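Local coordinates for cyclodipeptide synthase, BtCDPS (Bacillus thermoamylovorans, PDB 6ZTU), which probably joins two aminoacyl groups into a cyclic dipeptide by aminoacyl transfer, at residues 11-16 / 225-230; 25-30 / 193-198; 57-62 / 104-109. All blocks are in the same frame, centred on the assembly; numbering follows the deposited sequence.

The three contacts sample one mixed sheet across most of its width. Contact 1 lies at its edge, where strand 11-14 runs antiparallel to strand 223-229; backbone bonds and aliphatic groups dominate there, and two of its touching residues are exposed. Contact 2 is the buried one, joining parallel strands 28-32 and 196-200, with a carboxylate and a histidine gripped near the start of the strands. Contact 3, partly buried, brings the loop before strand 110-112 against strand 58-63 through charged side chains and waters. Strands 223-229 and 196-200 are neighbours, which ties contact 1 to contact 2, and strands 28-32 and 58-63 tie contact 2 to contact 3; contacts 1 and 3 do not touch.

Contact 1. Residues 11-16 / 225-230; sequences YVVPLS and YIILKQ
Tyr-11 to Pro-14 run antiparallel to Tyr-225 to Lys-229, their strand axes 4.5 Å apart at closest and their directions 148° apart. Tyr-11 with Lys-229 and Val-13 with Ile-227 form hydrogen-bonded pairs, each closed by two backbone bonds; Val-12 with Leu-228 and Pro-14 with Ile-226 are the non-hydrogen-bonded pairs between and beyond them. Proline thus takes a position where strand 223-229 calls for no N-H, and the ladder ends with Leu-15 N bonding Tyr-225 O at 3.0 Å.

On the face that carries Val-12 and Ile-226, Val-12 CG1 meets Ile-226 CG2 at 3.8 Å, the two side chains crossing obliquely. The other branch of Val-12, CG2, lies alongside Leu-228 and comes 4.1 Å from its CD2. Helices 17-25 and 42-55 cover this face: Tyr-23 touches Val-12 and Ile-226, while Trp-51 touches Val-12 and Leu-228.

The other face is more open. Val-13 and Ile-227 meet through their CB atoms, 4.1 Å apart, and Val-13 CG2 touches the aliphatic chain of Lys-229 at CD, 4.1 Å away. Past the strand, Leu-15, its CG anti to the backbone N (chi1 170°), brings CD2 to 3.9 Å from Tyr-225 CB. The Tyr-225 ring leads off to Trp-204, and its hydroxyl bonds Arg-202 O.

This is an antiparallel strand added at the border of an otherwise parallel Rossmann-like sheet, consistent with the HUP-type fold of cyclodipeptide synthases; Ser-16 then N-caps helix 17-25.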
ATOM      1  N   TYR A  11      -1.709  -6.993  16.496  1.00 28.51           N
ATOM      2  CA  TYR A  11      -3.131  -6.904  16.773  1.00 30.15           C
ATOM      3  C   TYR A  11      -3.791  -6.235  15.576  1.00 27.14           C
ATOM      4  O   TYR A  11      -3.296  -5.224  15.077  1.00 28.22           O
ATOM      5  CB  TYR A  11      -3.412  -6.115  18.056  1.00 29.53           C
ATOM      6  CG  TYR A  11      -4.876  -6.165  18.432  1.00 28.91           C
ATOM      7  CD1 TYR A  11      -5.774  -5.231  17.924  1.00 26.92           C
ATOM      8  CD2 TYR A  11      -5.369  -7.164  19.264  1.00 28.19           C
ATOM      9  CE1 TYR A  11      -7.120  -5.275  18.244  1.00 30.03           C
ATOM     10  CE2 TYR A  11      -6.715  -7.220  19.587  1.00 32.65           C
ATOM     11  CZ  TYR A  11      -7.586  -6.278  19.066  1.00 29.10           C
ATOM     12  OH  TYR A  11      -8.928  -6.319  19.377  1.00 33.13           O
ATOM     13  N   VAL A  12      -4.903  -6.797  15.124  1.00 26.52           N
ATOM     14  CA  VAL A  12      -5.514  -6.422  13.853  1.00 24.85           C
ATOM     15  C   VAL A  12      -6.725  -5.537  14.109  1.00 26.28           C
ATOM     16  O   VAL A  12      -7.591  -5.878  14.927  1.00 27.23           O
ATOM     17  CB  VAL A  12      -5.905  -7.678  13.055  1.00 28.30           C
ATOM     18  CG1 VAL A  12      -6.763  -7.309  11.855  1.00 32.23           C
ATOM     19  CG2 VAL A  12      -4.651  -8.436  12.642  1.00 31.35           C
ATOM     20  N   VAL A  13      -6.792  -4.402  13.413  1.00 22.15           N
ATOM     21  CA  VAL A  13      -7.957  -3.516  13.472  1.00 23.96           C
ATOM     22  C   VAL A  13      -8.581  -3.422  12.084  1.00 26.49           C
ATOM     23  O   VAL A  13      -8.001  -2.784  11.195  1.00 24.22           O
ATOM     24  CB  VAL A  13      -7.576  -2.124  13.999  1.00 25.31           C
ATOM     25  CG1 VAL A  13      -8.821  -1.261  14.097  1.00 27.52           C
ATOM     26  CG2 VAL A  13      -6.929  -2.238  15.385  1.00 28.11           C
ATOM     27  N   PRO A  14      -9.734  -4.039  11.845  1.00 26.69           N
ATOM     28  CA  PRO A  14     -10.312  -4.035  10.499  1.00 24.84           C
ATOM     29  C   PRO A  14     -10.951  -2.698  10.166  1.00 25.08           C
ATOM     30  O   PRO A  14     -11.451  -1.985  11.037  1.00 24.44           O
ATOM     31  CB  PRO A  14     -11.372  -5.137  10.575  1.00 24.45           C
ATOM     32  CG  PRO A  14     -11.862  -5.017  11.997  1.00 26.79           C
ATOM     33  CD  PRO A  14     -10.591  -4.764  12.799  1.00 29.48           C
ATOM     34  N   LEU A  15     -10.935  -2.371   8.871  1.00 22.44           N
ATOM     35  CA  LEU A  15     -11.571  -1.141   8.405  1.00 23.16           C
ATOM     36  C   LEU A  15     -13.089  -1.211   8.543  1.00 25.10           C
ATOM     37  O   LEU A  15     -13.734  -0.214   8.885  1.00 26.88           O
ATOM     38  CB  LEU A  15     -11.164  -0.861   6.956  1.00 21.26           C
ATOM     39  CG  LEU A  15     -11.907   0.248   6.205  1.00 25.67           C
ATOM     40  CD1 LEU A  15     -11.624   1.623   6.809  1.00 27.17           C
ATOM     41  CD2 LEU A  15     -11.590   0.208   4.702  1.00 24.62           C
ATOM     42  N   SER A  16     -13.672  -2.383   8.311  1.00 24.20           N
ATOM     43  CA  SER A  16     -15.112  -2.568   8.412  1.00 24.87           C
ATOM     44  C   SER A  16     -15.386  -3.990   8.876  1.00 26.41           C
ATOM     45  O   SER A  16     -14.477  -4.816   8.985  1.00 23.94           O
ATOM     46  CB  SER A  16     -15.796  -2.329   7.067  1.00 30.95           C
ATOM     47  OG  SER A  16     -15.437  -3.375   6.174  1.00 28.63           O
ATOM     48  N   TYR A 225      -9.351  -4.234   4.259  1.00 19.91           N
ATOM     49  CA  TYR A 225      -8.190  -3.470   4.698  1.00 20.54           C
ATOM     50  C   TYR A 225      -8.039  -3.664   6.193  1.00 23.04           C
ATOM     51  O   TYR A 225      -9.028  -3.564   6.925  1.00 23.86           O
ATOM     52  CB  TYR A 225      -8.365  -1.976   4.384  1.00 21.70           C
ATOM     53  CG  TYR A 225      -7.169  -1.109   4.746  1.00 21.08           C
ATOM     54  CD1 TYR A 225      -6.178  -0.839   3.807  1.00 24.34           C
ATOM     55  CD2 TYR A 225      -7.041  -0.543   6.024  1.00 22.13           C
ATOM     56  CE1 TYR A 225      -5.075  -0.038   4.134  1.00 23.08           C
ATOM     57  CE2 TYR A 225      -5.937   0.264   6.354  1.00 22.63           C
ATOM     58  CZ  TYR A 225      -4.972   0.519   5.399  1.00 23.96           C
ATOM     59  OH  TYR A 225      -3.878   1.320   5.712  1.00 23.05           O
ATOM     60  N   ILE A 226      -6.822  -3.939   6.658  1.00 22.66           N
ATOM     61  CA  ILE A 226      -6.588  -4.083   8.093  1.00 20.71           C
ATOM     62  C   ILE A 226      -5.414  -3.225   8.522  1.00 23.14           C
ATOM     63  O   ILE A 226      -4.422  -3.088   7.800  1.00 21.37           O
ATOM     64  CB  ILE A 226      -6.359  -5.552   8.522  1.00 21.92           C
ATOM     65  CG1 ILE A 226      -5.140  -6.168   7.817  1.00 24.43           C
ATOM     66  CG2 ILE A 226      -7.628  -6.368   8.320  1.00 22.03           C
ATOM     67  CD1 ILE A 226      -4.822  -7.552   8.299  1.00 26.10           C
ATOM     68  N   ILE A 227      -5.522  -2.672   9.728  1.00 22.86           N
ATOM     69  CA  ILE A 227      -4.423  -1.985  10.387  1.00 25.01           C
ATOM     70  C   ILE A 227      -3.708  -2.984  11.279  1.00 23.44           C
ATOM     71  O   ILE A 227      -4.346  -3.674  12.083  1.00 27.34           O
ATOM     72  CB  ILE A 227      -4.932  -0.797  11.223  1.00 23.58           C
ATOM     73  CG1 ILE A 227      -5.679   0.214  10.364  1.00 27.23           C
ATOM     74  CG2 ILE A 227      -3.766  -0.130  11.963  1.00 26.01           C
ATOM     75  CD1 ILE A 227      -6.537   1.165  11.208  1.00 32.67           C
ATOM     76  N   LEU A 228      -2.392  -3.067  11.138  1.00 24.80           N
ATOM     77  CA  LEU A 228      -1.564  -3.903  11.995  1.00 23.28           C
ATOM     78  C   LEU A 228      -0.972  -3.037  13.097  1.00 27.21           C
ATOM     79  O   LEU A 228      -0.198  -2.112  12.819  1.00 29.25           O
ATOM     80  CB  LEU A 228      -0.448  -4.569  11.199  1.00 24.78           C
ATOM     81  CG  LEU A 228      -0.891  -5.364   9.978  1.00 25.49           C
ATOM     82  CD1 LEU A 228       0.340  -5.947   9.307  1.00 27.43           C
ATOM     83  CD2 LEU A 228      -1.868  -6.450  10.393  1.00 26.62           C
ATOM     84  N   LYS A 229      -1.322  -3.344  14.341  1.00 24.71           N
ATOM     85  CA  LYS A 229      -0.733  -2.673  15.488  1.00 27.88           C
ATOM     86  C   LYS A 229       0.137  -3.656  16.259  1.00 30.69           C
ATOM     87  O   LYS A 229      -0.104  -4.862  16.240  1.00 33.80           O
ATOM     88  CB  LYS A 229      -1.821  -2.111  16.407  1.00 29.32           C
ATOM     89  CG  LYS A 229      -2.740  -1.096  15.729  1.00 31.80           C
ATOM     90  CD  LYS A 229      -3.586  -0.342  16.757  1.00 36.93           C
ATOM     91  CE  LYS A 229      -2.729   0.155  17.923  1.00 40.43           C
ATOM     92  NZ  LYS A 229      -3.504   0.978  18.923  1.00 45.06           N
ATOM     93  N   GLN A 230       1.155  -3.143  16.941  1.00 26.98           N
ATOM     94  CA  GLN A 230       1.938  -3.960  17.861  1.00 28.01           C
ATOM     95  C   GLN A 230       1.709  -3.466  19.282  1.00 30.47           C
ATOM     96  O   GLN A 230       1.778  -2.259  19.536  1.00 30.90           O
ATOM     97  CB  GLN A 230       3.419  -3.919  17.511  1.00 29.69           C
ATOM     98  CG  GLN A 230       3.677  -4.432  16.109  1.00 31.01           C
ATOM     99  CD  GLN A 230       5.152  -4.504  15.772  1.00 36.83           C
ATOM    100  OE1 GLN A 230       5.793  -3.483  15.523  1.00 40.28           O
ATOM    101  NE2 GLN A 230       5.693  -5.714  15.754  1.00 43.89           N
TER

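Contact 2. Residues 25-30 / 193-198; sequences NKTHIL and YKESVL
His-28 to Leu-30 and Ser-196 to Leu-198 lie side by side as parallel strands, their short-segment axes 4.7 Å apart at closest and their directions 23° apart, with Val-197 straddled by two bonds: its N gives to His-28 O, its O takes Leu-30 N.

Ahead of the strands, Glu-195 reaches across with its carboxylate. Thr-27 OG1 donates at 2.6 Å to OE2 of Glu-195, which receives it on its anti lone pair, while Asn-25 ND2 meets OE1 of Glu-195 at 3.0 Å from the syn side, 24° out of the carboxylate plane. A second bond from the same amide to OE2 is weak. CG of Glu-195 sits between its backbone N and carbonyl carbon (chi1 64°), and the chain extends from there to the two donors. They fix the rotation of the carboxylate and would probably steady its negative charge.

The His-28 ring is held on face and edge. Tyr-193 forms an offset stack with it, centroids 4.0 Å apart, with His-28 CD2 over the centre of the tyrosine ring. At the imidazole edge, ND1 of His-28 hydrogen-bonds Ser-196 OG at 2.7 Å. Near His-28 CB, the buried carbonyl O of Glu-195 has no hydrogen-bond partner in the model.

Further along, Leu-30 CG packs on Leu-198 CD1 at 4.1 Å. Helix 167-191 covers these leucines through Phe-183 and Phe-184, helix 42-55 packs Trp-51 on Ile-29, and strand 58-63 lies next to strand 28-32, where Thr-60 OG1 hydrogen-bonds His-28 NE2.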
ATOM      1  N   ASN A  25     -11.194 -15.236   7.572  1.00 31.62           N
ATOM      2  CA  ASN A  25     -11.067 -16.347   6.631  1.00 32.47           C
ATOM      3  C   ASN A  25      -9.610 -16.709   6.348  1.00 30.90           C
ATOM      4  O   ASN A  25      -9.339 -17.834   5.911  1.00 31.78           O
ATOM      5  CB  ASN A  25     -11.775 -16.013   5.318  1.00 32.67           C
ATOM      6  CG  ASN A  25     -13.282 -15.978   5.451  1.00 36.41           C
ATOM      7  OD1 ASN A  25     -13.855 -16.556   6.378  1.00 36.95           O
ATOM      8  ND2 ASN A  25     -13.940 -15.303   4.514  1.00 34.49           N
ATOM      9  N   LYS A  26      -8.673 -15.777   6.560  1.00 28.09           N
ATOM     10  CA  LYS A  26      -7.234 -16.037   6.452  1.00 26.83           C
ATOM     11  C   LYS A  26      -6.823 -16.534   5.063  1.00 27.35           C
ATOM     12  O   LYS A  26      -5.785 -17.179   4.919  1.00 30.71           O
ATOM     13  CB  LYS A  26      -6.765 -17.020   7.532  1.00 32.60           C
ATOM     14  CG  LYS A  26      -6.924 -16.488   8.968  1.00 33.27           C
ATOM     15  CD  LYS A  26      -5.971 -15.322   9.263  1.00 33.05           C
ATOM     16  CE  LYS A  26      -6.331 -14.631  10.569  1.00 38.50           C
ATOM     17  NZ  LYS A  26      -6.505 -15.607  11.682  1.00 40.48           N
ATOM     18  N   THR A  27      -7.607 -16.201   4.032  1.00 28.45           N
ATOM     19  CA  THR A  27      -7.315 -16.665   2.671  1.00 27.32           C
ATOM     20  C   THR A  27      -6.033 -16.035   2.131  1.00 29.49           C
ATOM     21  O   THR A  27      -5.156 -16.730   1.599  1.00 26.11           O
ATOM     22  CB  THR A  27      -8.492 -16.340   1.749  1.00 28.83           C
ATOM     23  OG1 THR A  27      -9.683 -16.984   2.221  1.00 31.83           O
ATOM     24  CG2 THR A  27      -8.219 -16.778   0.305  1.00 30.16           C
ATOM     25  N   HIS A  28      -5.907 -14.715   2.254  1.00 24.66           N
ATOM     26  CA  HIS A  28      -4.777 -14.043   1.631  1.00 23.73           C
ATOM     27  C   HIS A  28      -4.547 -12.702   2.310  1.00 22.86           C
ATOM     28  O   HIS A  28      -5.507 -11.998   2.646  1.00 23.51           O
ATOM     29  CB  HIS A  28      -5.022 -13.844   0.130  1.00 24.09           C
ATOM     30  CG  HIS A  28      -3.901 -13.157  -0.575  1.00 24.65           C
ATOM     31  ND1 HIS A  28      -3.845 -11.789  -0.732  1.00 26.53           N
ATOM     32  CD2 HIS A  28      -2.786 -13.650  -1.163  1.00 25.50           C
ATOM     33  CE1 HIS A  28      -2.748 -11.468  -1.392  1.00 25.47           C
ATOM     34  NE2 HIS A  28      -2.084 -12.579  -1.659  1.00 25.61           N
ATOM     35  N   ILE A  29      -3.276 -12.363   2.504  1.00 22.80           N
ATOM     36  CA  ILE A  29      -2.869 -11.042   2.964  1.00 22.81           C
ATOM     37  C   ILE A  29      -1.905 -10.443   1.946  1.00 24.34           C
ATOM     38  O   ILE A  29      -1.029 -11.134   1.405  1.00 24.11           O
ATOM     39  CB  ILE A  29      -2.250 -11.092   4.380  1.00 23.38           C
ATOM     40  CG1 ILE A  29      -1.902  -9.686   4.882  1.00 24.73           C
ATOM     41  CG2 ILE A  29      -1.023 -11.998   4.395  1.00 24.89           C
ATOM     42  CD1 ILE A  29      -1.561  -9.644   6.382  1.00 23.34           C
ATOM     43  N   LEU A  30      -2.114  -9.164   1.638  1.00 20.40           N
ATOM     44  CA  LEU A  30      -1.211  -8.379   0.807  1.00 20.40           C
ATOM     45  C   LEU A  30      -0.514  -7.380   1.723  1.00 23.93           C
ATOM     46  O   LEU A  30      -1.177  -6.529   2.327  1.00 22.98           O
ATOM     47  CB  LEU A  30      -1.985  -7.659  -0.304  1.00 21.21           C
ATOM     48  CG  LEU A  30      -1.169  -6.855  -1.330  1.00 20.72           C
ATOM     49  CD1 LEU A  30      -0.215  -7.786  -2.094  1.00 20.94           C
ATOM     50  CD2 LEU A  30      -2.062  -6.113  -2.292  1.00 22.62           C
ATOM     51  N   TYR A 193      -6.907 -14.064  -6.104  1.00 25.02           N
ATOM     52  CA  TYR A 193      -7.333 -14.777  -4.906  1.00 26.29           C
ATOM     53  C   TYR A 193      -8.824 -14.573  -4.672  1.00 24.69           C
ATOM     54  O   TYR A 193      -9.418 -13.593  -5.128  1.00 26.16           O
ATOM     55  CB  TYR A 193      -6.525 -14.322  -3.682  1.00 26.99           C
ATOM     56  CG  TYR A 193      -5.091 -14.708  -3.851  1.00 23.80           C
ATOM     57  CD1 TYR A 193      -4.660 -15.995  -3.551  1.00 24.67           C
ATOM     58  CD2 TYR A 193      -4.167 -13.815  -4.391  1.00 24.87           C
ATOM     59  CE1 TYR A 193      -3.352 -16.372  -3.748  1.00 26.61           C
ATOM     60  CE2 TYR A 193      -2.850 -14.190  -4.588  1.00 27.21           C
ATOM     61  CZ  TYR A 193      -2.449 -15.471  -4.262  1.00 28.51           C
ATOM     62  OH  TYR A 193      -1.140 -15.855  -4.468  1.00 30.10           O
ATOM     63  N   LYS A 194      -9.440 -15.540  -3.983  1.00 26.06           N
ATOM     64  CA  LYS A 194     -10.869 -15.462  -3.714  1.00 25.99           C
ATOM     65  C   LYS A 194     -11.217 -14.207  -2.932  1.00 25.97           C
ATOM     66  O   LYS A 194     -12.283 -13.611  -3.135  1.00 25.08           O
ATOM     67  CB  LYS A 194     -11.316 -16.696  -2.930  1.00 29.55           C
ATOM     68  CG  LYS A 194     -12.820 -16.820  -2.811  1.00 34.65           C
ATOM     69  CD  LYS A 194     -13.258 -17.157  -1.394  1.00 45.22           C
ATOM     70  CE  LYS A 194     -12.778 -18.532  -0.981  1.00 46.67           C
ATOM     71  NZ  LYS A 194     -13.558 -19.066   0.182  1.00 49.57           N
ATOM     72  N   GLU A 195     -10.335 -13.815  -2.016  1.00 25.03           N
ATOM     73  CA  GLU A 195     -10.518 -12.644  -1.171  1.00 24.69           C
ATOM     74  C   GLU A 195      -9.164 -12.290  -0.573  1.00 21.79           C
ATOM     75  O   GLU A 195      -8.244 -13.116  -0.554  1.00 24.65           O
ATOM     76  CB  GLU A 195     -11.557 -12.913  -0.067  1.00 25.57           C
ATOM     77  CG  GLU A 195     -11.086 -13.987   0.897  1.00 27.31           C
ATOM     78  CD  GLU A 195     -12.188 -14.578   1.753  1.00 32.08           C
ATOM     79  OE1 GLU A 195     -13.232 -13.922   1.957  1.00 32.36           O
ATOM     80  OE2 GLU A 195     -11.990 -15.712   2.229  1.00 36.92           O
ATOM     81  N   SER A 196      -9.041 -11.053  -0.071  1.00 21.24           N
ATOM     82  CA  SER A 196      -7.749 -10.624   0.456  1.00 20.91           C
ATOM     83  C   SER A 196      -7.946  -9.424   1.371  1.00 18.86           C
ATOM     84  O   SER A 196      -8.918  -8.687   1.230  1.00 21.41           O
ATOM     85  CB  SER A 196      -6.786 -10.239  -0.673  1.00 24.36           C
ATOM     86  OG  SER A 196      -5.561  -9.741  -0.163  1.00 23.62           O
ATOM     87  N   VAL A 197      -7.018  -9.239   2.305  1.00 22.98           N
ATOM     88  CA  VAL A 197      -6.906  -7.971   3.020  1.00 21.71           C
ATOM     89  C   VAL A 197      -5.556  -7.359   2.673  1.00 23.79           C
ATOM     90  O   VAL A 197      -4.529  -8.042   2.726  1.00 23.66           O
ATOM     91  CB  VAL A 197      -7.053  -8.114   4.550  1.00 22.75           C
ATOM     92  CG1 VAL A 197      -8.508  -8.346   4.940  1.00 23.73           C
ATOM     93  CG2 VAL A 197      -6.177  -9.228   5.099  1.00 25.93           C
ATOM     94  N   LEU A 198      -5.560  -6.071   2.330  1.00 20.68           N
ATOM     95  CA  LEU A 198      -4.328  -5.292   2.315  1.00 20.46           C
ATOM     96  C   LEU A 198      -4.020  -4.856   3.742  1.00 21.62           C
ATOM     97  O   LEU A 198      -4.920  -4.414   4.461  1.00 23.00           O
ATOM     98  CB  LEU A 198      -4.486  -4.074   1.405  1.00 19.68           C
ATOM     99  CG  LEU A 198      -3.393  -3.000   1.437  1.00 21.63           C
ATOM    100  CD1 LEU A 198      -2.084  -3.580   0.890  1.00 24.52           C
ATOM    101  CD2 LEU A 198      -3.843  -1.790   0.614  1.00 22.00           C
TER

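Contact 3. Residues 57-62 / 104-109; sequences KNVTVL and NGREID
Asp-109 takes two hydrogen bonds from strand 58-63: Thr-60 OG1 gives to its OD2 at 2.7 Å, on the anti lone pair, and Val-61 N approaches its O at 2.9 Å nearly in line with the C=O. The other carboxylate oxygen, OD1, bonds the Tyr-111 hydroxyl, so each carboxylate oxygen has a hydroxyl partner.

A charged side chain, Arg-106, serves backbone carbonyls. Bent at chi2 (-85°), its chain brings NH1 to 2.8 Å from Lys-57 O; that oxygen lies close to the guanidinium plane, yet NH1 stands well above the plane of the carbonyl. NH2 serves Ser-53 O and Phe-56 O. A leucine in its place would probably leave these three carbonyls without their shared donor.

As packing rather than bonding, the methyl CG2 of Val-59 lies over one face of the guanidinium, toward its rim, 4.0 Å from NH1 of Arg-106. Waters fill in: one bridges Val-59 O to Glu-107 O, another Val-59 N to Arg-106 NH1.

The loop thus carries the chain from helix 79-103, closed by a Schellman motif at Gly-105, into strand 110-112 beside strand 58-63, while Arg-106 ties it to the end of helix 42-55.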
ATOM      1  N   LYS A  57      -3.295 -18.362   4.619  1.00 27.80           N
ATOM      2  CA  LYS A  57      -3.053 -19.413   3.634  1.00 31.28           C
ATOM      3  C   LYS A  57      -2.082 -18.949   2.553  1.00 31.64           C
ATOM      4  O   LYS A  57      -1.205 -19.709   2.124  1.00 28.50           O
ATOM      5  CB  LYS A  57      -4.375 -19.855   3.008  1.00 30.44           C
ATOM      6  CG  LYS A  57      -5.330 -20.507   3.988  1.00 36.71           C
ATOM      7  CD  LYS A  57      -6.580 -20.988   3.272  1.00 44.55           C
ATOM      8  CE  LYS A  57      -7.730 -21.192   4.247  1.00 49.23           C
ATOM      9  NZ  LYS A  57      -8.915 -21.773   3.556  1.00 51.21           N
ATOM     10  N   ASN A  58      -2.217 -17.702   2.113  1.00 29.61           N
ATOM     11  CA  ASN A  58      -1.421 -17.148   1.031  1.00 28.06           C
ATOM     12  C   ASN A  58      -0.947 -15.763   1.429  1.00 25.91           C
ATOM     13  O   ASN A  58      -1.712 -14.996   2.021  1.00 26.50           O
ATOM     14  CB  ASN A  58      -2.234 -17.051  -0.262  1.00 29.68           C
ATOM     15  CG  ASN A  58      -2.830 -18.376  -0.666  1.00 31.55           C
ATOM     16  OD1 ASN A  58      -2.160 -19.196  -1.287  1.00 28.51           O
ATOM     17  ND2 ASN A  58      -4.092 -18.592  -0.315  1.00 33.59           N
ATOM     18  N   VAL A  59       0.298 -15.451   1.075  1.00 26.23           N
ATOM     19  CA  VAL A  59       0.968 -14.207   1.428  1.00 26.25           C
ATOM     20  C   VAL A  59       1.579 -13.611   0.166  1.00 28.53           C
ATOM     21  O   VAL A  59       2.297 -14.303  -0.567  1.00 27.79           O
ATOM     22  CB  VAL A  59       2.073 -14.439   2.475  1.00 26.32           C
ATOM     23  CG1 VAL A  59       2.795 -13.144   2.787  1.00 26.80           C
ATOM     24  CG2 VAL A  59       1.511 -15.106   3.735  1.00 25.27           C
ATOM     25  N   THR A  60       1.324 -12.327  -0.068  1.00 24.71           N
ATOM     26  CA  THR A  60       1.933 -11.570  -1.154  1.00 23.38           C
ATOM     27  C   THR A  60       2.456 -10.257  -0.585  1.00 23.70           C
ATOM     28  O   THR A  60       1.868  -9.694   0.344  1.00 24.70           O
ATOM     29  CB  THR A  60       0.919 -11.294  -2.282  1.00 25.53           C
ATOM     30  OG1 THR A  60       0.357 -12.532  -2.736  1.00 25.99           O
ATOM     31  CG2 THR A  60       1.582 -10.569  -3.464  1.00 24.14           C
ATOM     32  N   VAL A  61       3.571  -9.783  -1.133  1.00 23.45           N
ATOM     33  CA  VAL A  61       4.169  -8.503  -0.748  1.00 24.51           C
ATOM     34  C   VAL A  61       4.009  -7.528  -1.910  1.00 24.18           C
ATOM     35  O   VAL A  61       4.358  -7.853  -3.052  1.00 25.00           O
ATOM     36  CB  VAL A  61       5.655  -8.684  -0.378  1.00 25.27           C
ATOM     37  CG1 VAL A  61       6.346  -7.347  -0.180  1.00 25.89           C
ATOM     38  CG2 VAL A  61       5.780  -9.547   0.867  1.00 28.34           C
ATOM     39  N   LEU A  62       3.501  -6.326  -1.621  1.00 20.92           N
ATOM     40  CA  LEU A  62       3.352  -5.270  -2.619  1.00 20.06           C
ATOM     41  C   LEU A  62       4.372  -4.170  -2.352  1.00 22.44           C
ATOM     42  O   LEU A  62       4.378  -3.580  -1.265  1.00 23.40           O
ATOM     43  CB  LEU A  62       1.943  -4.673  -2.587  1.00 21.37           C
ATOM     44  CG  LEU A  62       1.664  -3.637  -3.687  1.00 22.59           C
ATOM     45  CD1 LEU A  62       1.591  -4.300  -5.080  1.00 25.24           C
ATOM     46  CD2 LEU A  62       0.377  -2.865  -3.364  1.00 23.39           C
ATOM     47  N   ASN A 104      10.373 -18.866   5.699  1.00 37.70           N
ATOM     48  CA  ASN A 104       9.109 -19.492   6.058  1.00 34.37           C
ATOM     49  C   ASN A 104       8.660 -20.557   5.069  1.00 36.45           C
ATOM     50  O   ASN A 104       7.527 -21.034   5.174  1.00 39.33           O
ATOM     51  CB  ASN A 104       8.009 -18.430   6.170  1.00 35.97           C
ATOM     52  CG  ASN A 104       8.119 -17.613   7.430  1.00 38.10           C
ATOM     53  OD1 ASN A 104       7.540 -17.973   8.453  1.00 40.51           O
ATOM     54  ND2 ASN A 104       8.831 -16.488   7.360  1.00 36.77           N
ATOM     55  N   GLY A 105       9.497 -20.921   4.103  1.00 37.55           N
ATOM     56  CA  GLY A 105       9.085 -21.900   3.113  1.00 38.97           C
ATOM     57  C   GLY A 105       7.979 -21.427   2.200  1.00 38.53           C
ATOM     58  O   GLY A 105       7.206 -22.247   1.702  1.00 37.33           O
ATOM     59  N   ARG A 106       7.897 -20.121   1.955  1.00 37.34           N
ATOM     60  CA  ARG A 106       6.828 -19.507   1.179  1.00 35.29           C
ATOM     61  C   ARG A 106       7.302 -19.146  -0.223  1.00 31.02           C
ATOM     62  O   ARG A 106       8.473 -18.817  -0.436  1.00 33.43           O
ATOM     63  CB  ARG A 106       6.332 -18.232   1.870  1.00 34.50           C
ATOM     64  CG  ARG A 106       5.600 -18.459   3.178  1.00 33.30           C
ATOM     65  CD  ARG A 106       4.155 -18.751   2.905  1.00 36.55           C
ATOM     66  NE  ARG A 106       3.394 -19.004   4.123  1.00 35.54           N
ATOM     67  CZ  ARG A 106       2.074 -19.134   4.147  1.00 34.13           C
ATOM     68  NH1 ARG A 106       1.389 -19.044   3.018  1.00 34.96           N
ATOM     69  NH2 ARG A 106       1.446 -19.373   5.287  1.00 34.47           N
ATOM     70  N   GLU A 107       6.366 -19.163  -1.172  1.00 31.79           N
ATOM     71  CA  GLU A 107       6.659 -18.665  -2.512  1.00 32.70           C
ATOM     72  C   GLU A 107       7.088 -17.206  -2.456  1.00 34.34           C
ATOM     73  O   GLU A 107       6.554 -16.415  -1.671  1.00 33.30           O
ATOM     74  CB  GLU A 107       5.432 -18.798  -3.412  1.00 39.49           C
ATOM     75  CG  GLU A 107       4.876 -20.199  -3.500  1.00 47.19           C
ATOM     76  CD  GLU A 107       4.983 -20.762  -4.898  1.00 61.47           C
ATOM     77  OE1 GLU A 107       3.989 -21.342  -5.393  1.00 63.59           O
ATOM     78  OE2 GLU A 107       6.070 -20.608  -5.503  1.00 61.28           O
ATOM     79  N   ILE A 108       8.047 -16.848  -3.307  1.00 29.13           N
ATOM     80  CA  ILE A 108       8.542 -15.479  -3.377  1.00 31.29           C
ATOM     81  C   ILE A 108       7.555 -14.634  -4.173  1.00 31.21           C
ATOM     82  O   ILE A 108       7.828 -14.238  -5.312  1.00 32.18           O
ATOM     83  CB  ILE A 108       9.953 -15.436  -3.984  1.00 32.87           C
ATOM     84  CG1 ILE A 108      10.830 -16.488  -3.305  1.00 34.06           C
ATOM     85  CG2 ILE A 108      10.580 -14.060  -3.792  1.00 32.51           C
ATOM     86  CD1 ILE A 108      10.932 -16.314  -1.795  1.00 34.65           C
ATOM     87  N   ASP A 109       6.406 -14.335  -3.568  1.00 28.40           N
ATOM     88  CA  ASP A 109       5.316 -13.653  -4.258  1.00 27.31           C
ATOM     89  C   ASP A 109       5.413 -12.162  -3.946  1.00 27.10           C
ATOM     90  O   ASP A 109       4.790 -11.665  -3.009  1.00 27.34           O
ATOM     91  CB  ASP A 109       3.977 -14.241  -3.839  1.00 26.65           C
ATOM     92  CG  ASP A 109       2.957 -14.202  -4.949  1.00 31.34           C
ATOM     93  OD1 ASP A 109       3.306 -14.571  -6.097  1.00 30.14           O
ATOM     94  OD2 ASP A 109       1.807 -13.798  -4.678  1.00 29.83           O
TER
HETATM   95  O   HOH W   1       4.151 -16.430  -0.338  1.00 27.48           O
HETATM   96  O   HOH W   2       0.462 -15.969  -2.392  1.00 33.23           O
HETATM   97  O   HOH W   3       2.071 -17.964   0.295  1.00 33.25           O